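Hypothetical protein (Legionella pneumophila subsp. pneumophila, PDB 4KH9) is of unknown function but binds calcium and belongs to the three-domain DUF4785 family, whose central and C-terminal domains are of the E-set type. Local coordinates at residues V43-L55 and Y151-E165. Residues are numbered along the deposited sequence; the frame is centred on the assembly and turned at random.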
# COMPACT_ATOMS: atom_id res chain seq x y z
N VAL A 43 2.94 -1.14 9.21
CA VAL A 43 1.91 -0.98 10.27
C VAL A 43 1.18 0.35 9.99
O VAL A 43 1.81 1.35 9.69
CB VAL A 43 2.50 -1.03 11.72
CG1 VAL A 43 1.44 -0.69 12.78
CG2 VAL A 43 3.11 -2.40 12.02
N ARG A 44 -0.14 0.31 10.02
CA ARG A 44 -0.97 1.46 9.77
C ARG A 44 -2.14 1.47 10.76
O ARG A 44 -2.81 0.45 10.91
CB ARG A 44 -1.48 1.46 8.31
CG ARG A 44 -0.51 2.05 7.30
CD ARG A 44 -0.36 3.55 7.48
NE ARG A 44 0.68 4.12 6.63
CZ ARG A 44 1.94 4.30 7.01
NH1 ARG A 44 2.33 3.95 8.23
NH2 ARG A 44 2.82 4.84 6.17
N ARG A 45 -2.36 2.62 11.42
CA ARG A 45 -3.51 2.79 12.29
C ARG A 45 -4.56 3.74 11.65
O ARG A 45 -4.20 4.68 10.97
CB ARG A 45 -3.10 3.28 13.66
CG ARG A 45 -2.32 2.21 14.45
CD ARG A 45 -1.90 2.69 15.84
NE ARG A 45 -0.76 3.59 15.83
CZ ARG A 45 0.50 3.19 15.87
NH1 ARG A 45 0.80 1.90 15.91
NH2 ARG A 45 1.49 4.09 15.85
N SER A 46 -5.83 3.45 11.88
CA SER A 46 -7.00 4.21 11.41
C SER A 46 -7.87 4.57 12.59
O SER A 46 -8.15 3.71 13.44
CB SER A 46 -7.80 3.37 10.41
OG SER A 46 -9.08 3.95 10.14
N TYR A 47 -8.33 5.80 12.61
CA TYR A 47 -9.21 6.36 13.63
C TYR A 47 -10.55 6.71 12.99
O TYR A 47 -11.21 7.65 13.38
CB TYR A 47 -8.54 7.62 14.27
CG TYR A 47 -7.28 7.31 15.06
CD1 TYR A 47 -6.07 7.07 14.41
CD2 TYR A 47 -7.28 7.32 16.45
CE1 TYR A 47 -4.91 6.77 15.13
CE2 TYR A 47 -6.14 7.02 17.17
CZ TYR A 47 -4.95 6.76 16.51
OH TYR A 47 -3.82 6.48 17.24
N GLY A 48 -10.92 5.99 11.96
CA GLY A 48 -12.17 6.24 11.27
C GLY A 48 -12.49 5.12 10.33
O GLY A 48 -11.93 4.02 10.44
N TYR A 49 -13.41 5.39 9.43
CA TYR A 49 -13.80 4.40 8.43
C TYR A 49 -14.23 5.10 7.14
O TYR A 49 -14.49 6.31 7.12
CB TYR A 49 -14.92 3.46 8.95
CG TYR A 49 -16.27 4.13 9.16
CD1 TYR A 49 -16.58 4.75 10.37
CD2 TYR A 49 -17.25 4.10 8.17
CE1 TYR A 49 -17.84 5.32 10.59
CE2 TYR A 49 -18.49 4.71 8.36
CZ TYR A 49 -18.78 5.31 9.58
OH TYR A 49 -20.02 5.85 9.80
N LYS A 50 -14.32 4.30 6.06
CA LYS A 50 -14.76 4.76 4.75
C LYS A 50 -15.69 3.76 4.18
O LYS A 50 -15.44 2.57 4.37
CB LYS A 50 -13.57 5.00 3.76
CG LYS A 50 -12.66 6.16 4.10
CD LYS A 50 -11.56 6.32 3.06
CE LYS A 50 -10.69 7.51 3.37
NZ LYS A 50 -9.46 7.53 2.53
N GLU A 51 -16.77 4.21 3.53
CA GLU A 51 -17.67 3.28 2.86
C GLU A 51 -18.31 3.90 1.64
O GLU A 51 -18.49 5.12 1.57
CB GLU A 51 -18.77 2.73 3.78
CG GLU A 51 -19.76 3.77 4.32
CD GLU A 51 -20.84 3.17 5.19
OE1 GLU A 51 -21.06 1.94 5.13
OE2 GLU A 51 -21.51 3.94 5.92
N ARG A 52 -18.70 3.03 0.70
CA ARG A 52 -19.43 3.40 -0.50
C ARG A 52 -20.87 3.22 -0.18
O ARG A 52 -21.24 2.21 0.39
CB ARG A 52 -19.00 2.53 -1.70
CG ARG A 52 -17.54 2.70 -2.07
CD ARG A 52 -17.22 2.12 -3.42
NE ARG A 52 -16.00 2.72 -3.96
CZ ARG A 52 -15.55 2.53 -5.19
NH1 ARG A 52 -16.22 1.75 -6.04
NH2 ARG A 52 -14.43 3.12 -5.60
N ILE A 53 -21.68 4.20 -0.51
CA ILE A 53 -23.11 4.15 -0.26
C ILE A 53 -23.86 4.55 -1.55
O ILE A 53 -23.33 5.31 -2.36
CB ILE A 53 -23.56 5.04 0.95
CG1 ILE A 53 -23.40 6.53 0.64
CG2 ILE A 53 -22.86 4.65 2.27
CD1 ILE A 53 -24.35 7.32 1.24
N SER A 54 -25.09 4.07 -1.70
CA SER A 54 -25.89 4.42 -2.86
C SER A 54 -26.84 5.53 -2.53
O SER A 54 -27.11 5.79 -1.36
CB SER A 54 -26.66 3.19 -3.35
OG SER A 54 -27.66 2.85 -2.41
N LEU A 55 -27.42 6.14 -3.57
CA LEU A 55 -28.45 7.14 -3.43
C LEU A 55 -29.70 6.52 -2.74
O LEU A 55 -30.30 7.17 -1.90
CB LEU A 55 -28.78 7.68 -4.83
CG LEU A 55 -29.74 8.85 -4.93
CD1 LEU A 55 -29.22 10.10 -4.15
CD2 LEU A 55 -30.01 9.18 -6.37
N TYR A 151 -21.82 7.35 -3.58
CA TYR A 151 -20.97 8.28 -2.84
C TYR A 151 -20.01 7.56 -1.96
O TYR A 151 -20.31 6.47 -1.50
CB TYR A 151 -21.85 9.20 -1.93
CG TYR A 151 -22.99 9.84 -2.68
CD1 TYR A 151 -24.14 9.12 -3.00
CD2 TYR A 151 -22.87 11.14 -3.20
CE1 TYR A 151 -25.15 9.66 -3.79
CE2 TYR A 151 -23.88 11.69 -3.99
CZ TYR A 151 -25.01 10.95 -4.29
OH TYR A 151 -26.00 11.44 -5.11
N MSE A 152 -18.87 8.19 -1.71
CA MSE A 152 -17.89 7.73 -0.75
C MSE A 152 -18.08 8.54 0.51
O MSE A 152 -18.04 9.77 0.46
CB MSE A 152 -16.44 7.86 -1.28
CG MSE A 152 -15.38 7.34 -0.28
SE MSE A 152 -15.44 5.42 0.02
CE MSE A 152 -14.59 4.85 -1.64
N ILE A 153 -18.35 7.87 1.62
CA ILE A 153 -18.50 8.50 2.92
C ILE A 153 -17.23 8.21 3.67
O ILE A 153 -16.87 7.04 3.82
CB ILE A 153 -19.75 8.06 3.73
CG1 ILE A 153 -21.05 8.10 2.91
CG2 ILE A 153 -19.87 8.87 5.06
CD1 ILE A 153 -21.48 9.40 2.37
N SER A 154 -16.58 9.24 4.17
CA SER A 154 -15.38 9.09 4.97
C SER A 154 -15.62 9.73 6.34
O SER A 154 -16.07 10.87 6.43
CB SER A 154 -14.19 9.72 4.27
OG SER A 154 -13.03 9.56 5.06
N VAL A 155 -15.41 8.96 7.40
CA VAL A 155 -15.60 9.44 8.77
C VAL A 155 -14.29 9.35 9.50
O VAL A 155 -13.79 8.25 9.69
CB VAL A 155 -16.72 8.67 9.53
CG1 VAL A 155 -16.88 9.18 10.96
CG2 VAL A 155 -18.07 8.73 8.78
N LEU A 156 -13.74 10.49 9.91
CA LEU A 156 -12.56 10.57 10.73
C LEU A 156 -13.03 10.87 12.16
O LEU A 156 -13.52 11.97 12.44
CB LEU A 156 -11.53 11.58 10.23
CG LEU A 156 -10.33 11.84 11.17
CD1 LEU A 156 -9.43 10.61 11.27
CD2 LEU A 156 -9.57 13.09 10.76
N ASP A 157 -12.91 9.89 13.04
CA ASP A 157 -13.31 10.03 14.44
C ASP A 157 -12.07 10.57 15.17
O ASP A 157 -11.41 9.88 15.95
CB ASP A 157 -13.82 8.66 14.96
CG ASP A 157 -14.77 8.72 16.15
OD1 ASP A 157 -15.08 9.85 16.63
OD2 ASP A 157 -15.24 7.65 16.58
N LYS A 158 -11.73 11.79 14.79
CA LYS A 158 -10.54 12.55 15.14
C LYS A 158 -10.19 12.48 16.64
O LYS A 158 -9.01 12.39 16.98
CB LYS A 158 -10.76 14.04 14.72
CG LYS A 158 -9.49 14.88 14.74
CD LYS A 158 -9.69 16.29 14.19
CE LYS A 158 -8.36 17.00 14.17
NZ LYS A 158 -8.42 18.28 13.41
N PHE A 159 -11.20 12.55 17.52
CA PHE A 159 -10.85 12.62 18.93
C PHE A 159 -11.16 11.32 19.68
O PHE A 159 -11.08 11.28 20.92
CB PHE A 159 -11.54 13.84 19.57
CG PHE A 159 -11.03 15.12 18.95
CD1 PHE A 159 -9.76 15.61 19.26
CD2 PHE A 159 -11.83 15.86 18.08
CE1 PHE A 159 -9.29 16.80 18.70
CE2 PHE A 159 -11.36 17.05 17.51
CZ PHE A 159 -10.09 17.51 17.83
N SER A 160 -11.40 10.23 18.94
CA SER A 160 -11.57 8.89 19.50
C SER A 160 -10.23 8.26 19.83
O SER A 160 -9.25 8.48 19.12
CB SER A 160 -12.32 7.99 18.52
OG SER A 160 -12.45 6.70 19.08
N ILE A 161 -10.18 7.46 20.91
CA ILE A 161 -8.94 6.75 21.29
C ILE A 161 -9.04 5.30 20.73
O ILE A 161 -8.14 4.49 20.96
CB ILE A 161 -8.66 6.81 22.82
CG1 ILE A 161 -9.79 6.11 23.63
CG2 ILE A 161 -8.47 8.28 23.28
CD1 ILE A 161 -9.45 5.73 25.13
N THR A 162 -10.12 4.98 19.99
CA THR A 162 -10.34 3.66 19.38
C THR A 162 -9.77 3.67 17.97
O THR A 162 -10.16 4.51 17.14
CB THR A 162 -11.81 3.23 19.38
OG1 THR A 162 -12.26 3.10 20.72
CG2 THR A 162 -12.03 1.86 18.68
N TYR A 163 -8.81 2.76 17.70
CA TYR A 163 -8.21 2.69 16.39
C TYR A 163 -8.09 1.26 15.91
O TYR A 163 -8.13 0.32 16.71
CB TYR A 163 -6.82 3.36 16.38
CG TYR A 163 -5.83 2.76 17.34
CD1 TYR A 163 -5.03 1.68 16.97
CD2 TYR A 163 -5.66 3.29 18.63
CE1 TYR A 163 -4.08 1.15 17.84
CE2 TYR A 163 -4.73 2.75 19.51
CZ TYR A 163 -3.92 1.69 19.11
OH TYR A 163 -2.99 1.16 19.95
N LEU A 164 -7.97 1.12 14.60
CA LEU A 164 -7.75 -0.16 13.93
C LEU A 164 -6.32 -0.22 13.51
O LEU A 164 -5.86 0.72 12.87
CB LEU A 164 -8.69 -0.32 12.72
CG LEU A 164 -8.58 -1.65 11.96
CD1 LEU A 164 -9.16 -2.80 12.79
CD2 LEU A 164 -9.25 -1.56 10.63
N GLU A 165 -5.60 -1.29 13.87
CA GLU A 165 -4.21 -1.44 13.44
C GLU A 165 -4.11 -2.61 12.43
O GLU A 165 -4.64 -3.67 12.69
CB GLU A 165 -3.28 -1.64 14.65
CG GLU A 165 -1.82 -1.66 14.23
CD GLU A 165 -0.84 -1.68 15.38
OE1 GLU A 165 -0.78 -0.66 16.11
OE2 GLU A 165 -0.10 -2.67 15.53
O HOH W 1 -5.43 0.73 10.01
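Y47 CG lies beside its backbone N and anti to the carbonyl carbon (chi1 -66°), which turns the Y47 ring under Y163 CB; that carbon stands over the centre of the ring face, a CH-pi contact of 3.8 Å to the centroid. Y163 CG, set between its own backbone N and carbonyl carbon, places the Y163 ring alongside both Y47 and R45, the two tyrosine rings oblique to each other. This contact marks where an antiparallel pairing changes sheets: 48-54 pairs with 151-156 in a four-stranded antiparallel sheet, 44-46 with 163-165 at the margin of the large mixed sheet, so both segments pass from one sheet to the next. Reciprocal backbone bonds couple Y49 with V155, E51 with I153, I53 with Y151 and S46 with L164. At the bend, D157 N reaches Y47 O (2.8 Å) with a less straight N-H...O angle of 138°, and D157 centres an inverse gamma turn, its carboxylate held by R255 and by the backbone N of L67 and A68.

On the face shared by Y49, E51 and I53, V155 CB lies over the Y49 ring, offset toward its rim, and I53 CG1 packs against I153 CG1 at 3.6 Å. E51 is directed instead to a salt bridge with R254, and its side chain is about 9 Å from a bound calcium ion. On the other face, the extended chain of K50 runs alongside S154, its CE 3.5 Å from S154 OG.

Beside the Y163 ring, R45 CD rests 3.3 Å from Y163 CE1, and R45 NH1 forms a salt bridge to E165 OE1 at 3.0 Å. The acceptor lies in the guanidinium plane, but NH1 meets OE1 from 47° above the carboxylate plane.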